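Local coordinates for protein secretin XcpQ (PDB 4E9J) that forms the outer-membrane channel of the type II secretion system, through which folded exoproteins such as elastase LasB are exported, its N0, N1 and N2 domains lying in the periplasm, at residues E33-I38 / F46-R51; L72-M77 / F82-Q87; M77-F82 / D111-R116. One frame throughout, in Å; residues are numbered along the deposited sequence.

All three contacts lie on one side of the chain's centre, in and beside the N0 domain. Contact 1 closes first along the chain, packing helix 31-42 on strand 46-48; contact 2 follows, packing helix 66-79 on strand 82-86. These strands are the two outer members of one three-stranded sheet around 91-95, and the contact centres are about 10 Å apart, with the F46 and F73 rings stacked between them. Contact 3, its centre about 11 Å from that of contact 2, shares M77 and F82 with it and carries the end of helix 66-79 onto residues 111-116, at the assigned start of N1. It thus adds to the N0-N1 junction, where strand 114-119 pairs with 55-61.

Contact 1: residues E33-I38 / F46-R51; sequences EFIDQI and FVVDPR
At one margin of the apolar interior of N0, helix 31-42 packs on strand 46-48: I35 and I38 meet F46 and V48. Helix and strand run antiparallel, at 172°, with their axes 10.1 Å apart, a spacing that branched aliphatic side chains and one ring can fill. I35 does most of the work on the helix. Its CG2, anti to the backbone N, comes obliquely to the F46 ring, 3.8 Å from CD2, and meets CG2 of V48 tip to tip at 3.9 Å. I38 CG2 lies near the plane of the same ring, at its edge, 4.2 Å from CE2. The helix turn sets I35 and I38 on one side, and strand alternation does the same for F46 and V48 while V47 points away.

Helix 31-42 covers one of the two strands outermost, within this chain, in the three-stranded sheet of N0: 46-48 pairs in parallel with 91-95, whose I93 also touches I35 and F46, and F73 of helix 66-79 stacks on the F46 ring. D49 OD1 accepts from R51 N in an Asx turn. The R51 guanidinium grips the carboxylate side-on: NE bonds D49 OD1 at 2.9 Å, and NH2 reaches OD2 at 3.3 Å from above the carboxylate plane. R51 N and NE approach OD1 from opposite faces; R92 salt-bridges OD2, and R51 NH1 bonds A86 O of the second subunit.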
loop_
_atom_site.group_PDB
_atom_site.type_symbol
_atom_site.label_atom_id
_atom_site.label_comp_id
_atom_site.label_asym_id
_atom_site.label_seq_id
_atom_site.Cartn_x
_atom_site.Cartn_y
_atom_site.Cartn_z
ATOM N N GLU A 33 -7.064 28.418 0.212
ATOM C CA GLU A 33 -8.317 28.622 0.937
ATOM C C GLU A 33 -8.600 27.383 1.766
ATOM O O GLU A 33 -8.924 27.494 2.948
ATOM C CB GLU A 33 -9.497 28.901 -0.023
ATOM C CG GLU A 33 -10.835 28.971 0.699
ATOM C CD GLU A 33 -11.972 29.559 -0.117
ATOM O OE1 GLU A 33 -11.755 30.631 -0.725
ATOM O OE2 GLU A 33 -13.071 28.961 -0.149
ATOM N N PHE A 34 -8.434 26.200 1.166
ATOM C CA PHE A 34 -8.636 24.958 1.913
ATOM C C PHE A 34 -7.706 24.886 3.137
ATOM O O PHE A 34 -8.161 24.511 4.211
ATOM C CB PHE A 34 -8.466 23.744 1.000
ATOM C CG PHE A 34 -8.561 22.431 1.742
ATOM C CD1 PHE A 34 -9.774 21.998 2.272
ATOM C CD2 PHE A 34 -7.430 21.660 1.966
ATOM C CE1 PHE A 34 -9.855 20.792 2.982
ATOM C CE2 PHE A 34 -7.506 20.473 2.687
ATOM C CZ PHE A 34 -8.718 20.035 3.176
ATOM N N ILE A 35 -6.445 25.303 2.990
ATOM C CA ILE A 35 -5.473 25.319 4.109
ATOM C C ILE A 35 -5.940 26.263 5.231
ATOM O O ILE A 35 -5.889 25.891 6.405
ATOM C CB ILE A 35 -4.054 25.681 3.589
ATOM C CG1 ILE A 35 -3.502 24.534 2.704
ATOM C CG2 ILE A 35 -3.102 25.976 4.751
ATOM C CD1 ILE A 35 -2.356 24.993 1.670
ATOM N N ASP A 36 -6.388 27.479 4.858
ATOM C CA ASP A 36 -6.924 28.470 5.809
ATOM C C ASP A 36 -8.143 27.918 6.549
ATOM O O ASP A 36 -8.245 28.103 7.762
ATOM C CB ASP A 36 -7.345 29.766 5.088
ATOM C CG ASP A 36 -6.218 30.649 4.614
ATOM O OD1 ASP A 36 -5.092 30.511 5.137
ATOM O OD2 ASP A 36 -6.478 31.539 3.773
ATOM N N GLN A 37 -9.050 27.235 5.843
ATOM C CA GLN A 37 -10.215 26.637 6.510
ATOM C C GLN A 37 -9.776 25.566 7.510
ATOM O O GLN A 37 -10.355 25.468 8.590
ATOM C CB GLN A 37 -11.178 26.017 5.487
ATOM C CG GLN A 37 -11.967 27.023 4.656
ATOM C CD GLN A 37 -12.848 27.947 5.460
ATOM O OE1 GLN A 37 -12.841 29.159 5.239
ATOM N NE2 GLN A 37 -13.630 27.422 6.412
ATOM N N ILE A 38 -8.760 24.748 7.151
ATOM C CA ILE A 38 -8.290 23.709 8.071
ATOM C C ILE A 38 -7.684 24.380 9.312
ATOM O O ILE A 38 -7.821 23.855 10.421
ATOM C CB ILE A 38 -7.305 22.715 7.377
ATOM C CG1 ILE A 38 -8.041 21.829 6.333
ATOM C CG2 ILE A 38 -6.590 21.823 8.414
ATOM C CD1 ILE A 38 -8.979 20.738 6.904
ATOM N N PHE A 46 -0.179 27.247 9.733
ATOM C CA PHE A 46 0.759 26.750 8.734
ATOM C C PHE A 46 1.408 27.924 7.979
ATOM O O PHE A 46 0.732 28.900 7.694
ATOM C CB PHE A 46 0.036 25.900 7.689
ATOM C CG PHE A 46 -0.759 24.740 8.236
ATOM C CD1 PHE A 46 -0.121 23.613 8.748
ATOM C CD2 PHE A 46 -2.138 24.775 8.249
ATOM C CE1 PHE A 46 -0.871 22.543 9.260
ATOM C CE2 PHE A 46 -2.878 23.709 8.753
ATOM C CZ PHE A 46 -2.244 22.615 9.286
ATOM N N VAL A 47 2.672 27.804 7.580
ATOM C CA VAL A 47 3.310 28.752 6.648
ATOM C C VAL A 47 3.269 27.992 5.326
ATOM O O VAL A 47 3.682 26.845 5.289
ATOM C CB VAL A 47 4.750 29.173 7.024
ATOM C CG1 VAL A 47 5.369 30.011 5.911
ATOM C CG2 VAL A 47 4.753 29.954 8.324
ATOM N N VAL A 48 2.711 28.571 4.279
ATOM C CA VAL A 48 2.568 27.887 3.001
ATOM C C VAL A 48 3.707 28.311 2.080
ATOM O O VAL A 48 3.770 29.489 1.746
ATOM C CB VAL A 48 1.175 28.201 2.415
ATOM C CG1 VAL A 48 1.008 27.598 1.040
ATOM C CG2 VAL A 48 0.087 27.695 3.350
ATOM N N ASP A 49 4.612 27.362 1.676
ATOM C CA ASP A 49 5.745 27.675 0.791
ATOM C C ASP A 49 5.228 28.404 -0.468
ATOM O O ASP A 49 4.182 28.008 -1.000
ATOM C CB ASP A 49 6.485 26.379 0.407
ATOM C CG ASP A 49 7.688 26.562 -0.489
ATOM O OD1 ASP A 49 7.509 26.616 -1.707
ATOM O OD2 ASP A 49 8.810 26.566 0.026
ATOM N N PRO A 50 5.944 29.436 -0.981
ATOM C CA PRO A 50 5.455 30.156 -2.178
ATOM C C PRO A 50 5.054 29.296 -3.379
ATOM O O PRO A 50 4.184 29.692 -4.141
ATOM C CB PRO A 50 6.597 31.104 -2.536
ATOM C CG PRO A 50 7.397 31.247 -1.286
ATOM C CD PRO A 50 7.176 30.043 -0.440
ATOM N N ARG A 51 5.686 28.120 -3.549
ATOM C CA ARG A 51 5.413 27.210 -4.670
ATOM C C ARG A 51 4.123 26.387 -4.519
ATOM O O ARG A 51 3.733 25.741 -5.497
ATOM C CB ARG A 51 6.581 26.225 -4.875
ATOM C CG ARG A 51 7.900 26.837 -5.297
ATOM C CD ARG A 51 9.011 25.822 -5.144
ATOM N NE ARG A 51 9.381 25.634 -3.739
ATOM C CZ ARG A 51 10.330 24.804 -3.302
ATOM N NH1 ARG A 51 11.018 24.055 -4.158
ATOM N NH2 ARG A 51 10.599 24.718 -2.007
#

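Contact 2: residues L72-M77 / F82-Q87; sequences LFLSVM and FTVVAQ
M77, F82 and V84 have the greatest area buried where helix 66-79 hands the chain to strand 82-86. The main link is in the backbone: F82 N donates to M77 O at 2.9 Å, with an N-H...O angle of 163°, and stands above the carbonyl plane. That bond holds F82 against the helix, with CB of M77 4.3 Å from CB of F82. The F82 ring leads away to pack on I31 of helix 31-42. The flexible M77 chain suits this corner: bent at chi2 and again at chi3, it carries SD away from the strand and sets the terminal methyl CE against I35.

V84, a compact beta-branched residue suited to a strand, presents one methyl: its CG2 lies 3.8 Å from CE2 of F73, the side chains crossing at about a right angle, and L74 CD2 lies 4.4 Å from the same V84 CG2. F73 reaches the strand because CG is anti to the backbone N (chi1 162°); M77 CG rests over one ring face. Four residues separate M77 from F82, a short helix-turn-strand connection whose strand leaves at 126° to the helix. Strand 82-86 is outermost within the chain; A86 makes backbone hydrogen bonds to the second subunit, whose T83 packs on T83. Backbone bond aside, the contact is apolar, so shape and burial, not charge, seat helix on strand.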
loop_
_atom_site.group_PDB
_atom_site.type_symbol
_atom_site.label_atom_id
_atom_site.label_comp_id
_atom_site.label_asym_id
_atom_site.label_seq_id
_atom_site.Cartn_x
_atom_site.Cartn_y
_atom_site.Cartn_z
ATOM N N LEU A 72 -8.229 14.079 6.537
ATOM C CA LEU A 72 -8.692 14.534 5.229
ATOM C C LEU A 72 -7.727 15.616 4.667
ATOM O O LEU A 72 -7.364 15.563 3.496
ATOM C CB LEU A 72 -10.125 15.044 5.321
ATOM C CG LEU A 72 -10.698 15.748 4.093
ATOM C CD1 LEU A 72 -10.734 14.802 2.904
ATOM C CD2 LEU A 72 -12.093 16.290 4.390
ATOM N N PHE A 73 -7.286 16.546 5.514
ATOM C CA PHE A 73 -6.288 17.570 5.147
ATOM C C PHE A 73 -5.013 16.927 4.601
ATOM O O PHE A 73 -4.536 17.326 3.549
ATOM C CB PHE A 73 -5.962 18.454 6.362
ATOM C CG PHE A 73 -4.682 19.254 6.280
ATOM C CD1 PHE A 73 -4.567 20.323 5.402
ATOM C CD2 PHE A 73 -3.634 19.001 7.147
ATOM C CE1 PHE A 73 -3.418 21.124 5.390
ATOM C CE2 PHE A 73 -2.473 19.785 7.115
ATOM C CZ PHE A 73 -2.366 20.828 6.218
ATOM N N LEU A 74 -4.485 15.899 5.298
ATOM C CA LEU A 74 -3.255 15.208 4.850
ATOM C C LEU A 74 -3.446 14.510 3.511
ATOM O O LEU A 74 -2.540 14.532 2.682
ATOM C CB LEU A 74 -2.785 14.212 5.908
ATOM C CG LEU A 74 -2.357 14.788 7.259
ATOM C CD1 LEU A 74 -1.892 13.673 8.188
ATOM C CD2 LEU A 74 -1.307 15.841 7.104
ATOM N N SER A 75 -4.632 13.920 3.287
ATOM C CA SER A 75 -4.982 13.259 2.041
ATOM C C SER A 75 -5.044 14.265 0.910
ATOM O O SER A 75 -4.586 13.963 -0.186
ATOM C CB SER A 75 -6.319 12.527 2.153
ATOM O OG SER A 75 -6.125 11.208 2.635
ATOM N N VAL A 76 -5.606 15.462 1.160
ATOM C CA VAL A 76 -5.674 16.510 0.134
ATOM C C VAL A 76 -4.263 17.007 -0.197
ATOM O O VAL A 76 -3.924 17.153 -1.364
ATOM C CB VAL A 76 -6.654 17.650 0.542
ATOM C CG1 VAL A 76 -6.513 18.876 -0.361
ATOM C CG2 VAL A 76 -8.093 17.136 0.508
ATOM N N MET A 77 -3.429 17.221 0.806
ATOM C CA MET A 77 -2.056 17.689 0.577
ATOM C C MET A 77 -1.295 16.647 -0.255
ATOM O O MET A 77 -0.739 16.981 -1.298
ATOM C CB MET A 77 -1.330 17.891 1.919
ATOM C CG MET A 77 -1.698 19.164 2.716
ATOM S SD MET A 77 -1.810 20.746 1.827
ATOM C CE MET A 77 -3.494 20.814 1.549
ATOM N N PHE A 82 2.001 17.722 -1.867
ATOM C CA PHE A 82 2.514 18.535 -0.772
ATOM C C PHE A 82 2.646 17.716 0.504
ATOM O O PHE A 82 1.953 16.712 0.659
ATOM C CB PHE A 82 1.612 19.763 -0.537
ATOM C CG PHE A 82 1.404 20.567 -1.802
ATOM C CD1 PHE A 82 2.467 21.200 -2.420
ATOM C CD2 PHE A 82 0.166 20.601 -2.428
ATOM C CE1 PHE A 82 2.299 21.863 -3.637
ATOM C CE2 PHE A 82 -0.005 21.272 -3.637
ATOM C CZ PHE A 82 1.065 21.896 -4.238
ATOM N N THR A 83 3.460 18.199 1.449
ATOM C CA THR A 83 3.658 17.597 2.755
ATOM C C THR A 83 3.894 18.679 3.812
ATOM O O THR A 83 4.339 19.776 3.466
ATOM C CB THR A 83 4.819 16.562 2.671
ATOM O OG1 THR A 83 4.926 15.863 3.902
ATOM C CG2 THR A 83 6.135 17.185 2.327
ATOM N N VAL A 84 3.612 18.366 5.088
ATOM C CA VAL A 84 3.800 19.280 6.206
ATOM C C VAL A 84 5.112 18.937 6.905
ATOM O O VAL A 84 5.320 17.787 7.292
ATOM C CB VAL A 84 2.608 19.255 7.200
ATOM C CG1 VAL A 84 2.736 20.380 8.233
ATOM C CG2 VAL A 84 1.277 19.337 6.456
ATOM N N VAL A 85 5.995 19.942 7.073
ATOM C CA VAL A 85 7.310 19.782 7.698
ATOM C C VAL A 85 7.457 20.810 8.801
ATOM O O VAL A 85 6.692 21.766 8.828
ATOM C CB VAL A 85 8.463 19.923 6.649
ATOM C CG1 VAL A 85 8.305 18.917 5.508
ATOM C CG2 VAL A 85 8.589 21.364 6.109
ATOM N N ALA A 86 8.453 20.635 9.687
ATOM C CA ALA A 86 8.781 21.601 10.738
ATOM C C ALA A 86 10.020 22.389 10.252
ATOM O O ALA A 86 11.068 21.797 10.022
ATOM C CB ALA A 86 9.071 20.882 12.051
ATOM N N GLN A 87 9.888 23.693 10.018
ATOM C CA GLN A 87 11.008 24.505 9.508
ATOM C C GLN A 87 10.956 25.908 10.143
ATOM O O GLN A 87 9.988 26.641 9.936
ATOM C CB GLN A 87 10.926 24.590 7.958
ATOM C CG GLN A 87 12.211 25.052 7.268
ATOM C CD GLN A 87 12.000 25.419 5.812
ATOM O OE1 GLN A 87 11.462 24.640 5.006
ATOM N NE2 GLN A 87 12.450 26.607 5.417
#

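Contact 3: residues M77-F82 / D111-R116; sequences MSTHGF and DRLETR
T79, the last residue of helix 66-79, has its CA 7.8 Å from that of T115, the nearest pair of the two segments, and no direct hydrogen bond joins residues 77-82 to residues 111-116. T79 points its side chain toward that segment. With OG1 beside the backbone N (chi1 -68°), the methyl CG2 is left anti to that N and lies 4.0 Å from L113 CD1, the side chains crossing obliquely. T79 OG1 and T115 OG1 are 3.9 Å apart, too far for a bond, and the two threonines slide past each other in opposite directions. Both hydroxyls instead hydrogen-bond to OG of S154, and T79 OG1 also bonds S75 O one turn back in its own helix. A threonine suits both places, offering a methyl to the apolar side and a hydroxyl to the polar one.

The helix closes in a Schellman motif: F82 N bonds M77 O, G81 N bonds S78 O, and G81 takes the positive phi (78°) that a residue without a side chain adopts readily. H80, the first residue off the helix, lays its imidazole beside L113, CE1 being 4.1 Å from L113 CB, while its carbonyl oxygen lies over one face of the F82 ring. In the plane of the imidazole, at its edge, a water is bound to NE2 at 3.0 Å. The same water donates to L113 O and is hydrogen-bonded to T115 OG1 at 2.7 Å, bridging the helix end to the segment leading into strand 114-119.

That strand lies between 55-61 and 150-155, so a sheet runs from N0 into N1. On its other side, R116 NE salt-bridges E114 OE2 at 2.9 Å, from above the carboxylate plane but with OE2 in the guanidinium plane; E164 also pairs with R116 NH1, and S157 with E114 OE1.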
loop_
_atom_site.group_PDB
_atom_site.type_symbol
_atom_site.label_atom_id
_atom_site.label_comp_id
_atom_site.label_asym_id
_atom_site.label_seq_id
_atom_site.Cartn_x
_atom_site.Cartn_y
_atom_site.Cartn_z
ATOM N N MET A 77 -3.429 17.221 0.806
ATOM C CA MET A 77 -2.056 17.689 0.577
ATOM C C MET A 77 -1.295 16.647 -0.255
ATOM O O MET A 77 -0.739 16.981 -1.298
ATOM C CB MET A 77 -1.330 17.891 1.919
ATOM C CG MET A 77 -1.698 19.164 2.716
ATOM S SD MET A 77 -1.810 20.746 1.827
ATOM C CE MET A 77 -3.494 20.814 1.549
ATOM N N SER A 78 -1.308 15.382 0.193
ATOM C CA SER A 78 -0.688 14.274 -0.525
ATOM C C SER A 78 -1.237 14.119 -1.942
ATOM O O SER A 78 -0.439 13.919 -2.856
ATOM C CB SER A 78 -0.837 12.965 0.248
ATOM O OG SER A 78 -0.348 11.864 -0.497
ATOM N N THR A 79 -2.562 14.314 -2.155
ATOM C CA THR A 79 -3.148 14.228 -3.504
ATOM C C THR A 79 -2.482 15.204 -4.477
ATOM O O THR A 79 -2.263 14.839 -5.621
ATOM C CB THR A 79 -4.681 14.457 -3.485
ATOM O OG1 THR A 79 -5.321 13.354 -2.818
ATOM C CG2 THR A 79 -5.304 14.624 -4.910
ATOM N N HIS A 80 -2.145 16.418 -4.019
ATOM C CA HIS A 80 -1.581 17.462 -4.867
ATOM C C HIS A 80 -0.056 17.607 -4.753
ATOM O O HIS A 80 0.500 18.557 -5.281
ATOM C CB HIS A 80 -2.325 18.781 -4.584
ATOM C CG HIS A 80 -3.781 18.673 -4.885
ATOM N ND1 HIS A 80 -4.213 19.036 -6.143
ATOM C CD2 HIS A 80 -4.823 18.116 -4.239
ATOM C CE1 HIS A 80 -5.483 18.724 -6.218
ATOM N NE2 HIS A 80 -5.905 18.168 -5.127
ATOM N N GLY A 81 0.604 16.638 -4.135
ATOM C CA GLY A 81 2.058 16.605 -4.036
ATOM C C GLY A 81 2.682 17.508 -3.009
ATOM O O GLY A 81 3.804 17.967 -3.219
ATOM N N PHE A 82 2.001 17.722 -1.867
ATOM C CA PHE A 82 2.514 18.535 -0.772
ATOM C C PHE A 82 2.646 17.716 0.504
ATOM O O PHE A 82 1.953 16.712 0.659
ATOM C CB PHE A 82 1.612 19.763 -0.537
ATOM C CG PHE A 82 1.404 20.567 -1.802
ATOM C CD1 PHE A 82 2.467 21.200 -2.420
ATOM C CD2 PHE A 82 0.166 20.601 -2.428
ATOM C CE1 PHE A 82 2.299 21.863 -3.637
ATOM C CE2 PHE A 82 -0.005 21.272 -3.637
ATOM C CZ PHE A 82 1.065 21.896 -4.238
ATOM N N ASP A 111 -6.084 18.481 -14.449
ATOM C CA ASP A 111 -6.234 19.782 -13.780
ATOM C C ASP A 111 -7.316 19.832 -12.684
ATOM O O ASP A 111 -7.190 20.643 -11.761
ATOM C CB ASP A 111 -6.504 20.895 -14.817
ATOM N N ARG A 112 -8.363 18.988 -12.781
ATOM C CA ARG A 112 -9.477 18.983 -11.835
ATOM C C ARG A 112 -9.568 17.652 -11.078
ATOM O O ARG A 112 -10.036 16.654 -11.642
ATOM C CB ARG A 112 -10.800 19.285 -12.574
ATOM N N LEU A 113 -9.110 17.645 -9.797
ATOM C CA LEU A 113 -9.168 16.469 -8.925
ATOM C C LEU A 113 -10.067 16.750 -7.738
ATOM O O LEU A 113 -9.937 17.798 -7.104
ATOM C CB LEU A 113 -7.764 16.090 -8.409
ATOM C CG LEU A 113 -6.727 15.751 -9.463
ATOM C CD1 LEU A 113 -5.455 15.255 -8.818
ATOM C CD2 LEU A 113 -7.252 14.733 -10.444
ATOM N N GLU A 114 -10.987 15.820 -7.436
ATOM C CA GLU A 114 -11.839 15.937 -6.258
ATOM C C GLU A 114 -11.350 14.931 -5.231
ATOM O O GLU A 114 -11.020 13.817 -5.606
ATOM C CB GLU A 114 -13.321 15.692 -6.573
ATOM C CG GLU A 114 -14.233 15.753 -5.343
ATOM C CD GLU A 114 -15.701 15.431 -5.558
ATOM O OE1 GLU A 114 -16.208 15.638 -6.683
ATOM O OE2 GLU A 114 -16.356 14.999 -4.582
ATOM N N THR A 115 -11.278 15.334 -3.944
ATOM C CA THR A 115 -10.963 14.469 -2.804
ATOM C C THR A 115 -12.283 14.239 -2.049
ATOM O O THR A 115 -12.774 15.161 -1.394
ATOM C CB THR A 115 -9.903 15.088 -1.929
ATOM O OG1 THR A 115 -8.730 15.292 -2.723
ATOM C CG2 THR A 115 -9.577 14.211 -0.720
ATOM N N ARG A 116 -12.865 13.024 -2.152
ATOM C CA ARG A 116 -14.147 12.704 -1.549
ATOM C C ARG A 116 -14.031 11.652 -0.445
ATOM O O ARG A 116 -13.300 10.685 -0.623
ATOM C CB ARG A 116 -15.100 12.165 -2.633
ATOM C CG ARG A 116 -16.533 12.161 -2.143
ATOM C CD ARG A 116 -17.488 11.555 -3.117
ATOM N NE ARG A 116 -17.688 12.409 -4.287
ATOM C CZ ARG A 116 -18.523 12.136 -5.277
ATOM N NH1 ARG A 116 -19.234 11.010 -5.265
ATOM N NH2 ARG A 116 -18.640 12.976 -6.306
HETATM O O HOH W 1 -8.661 17.490 -4.293
#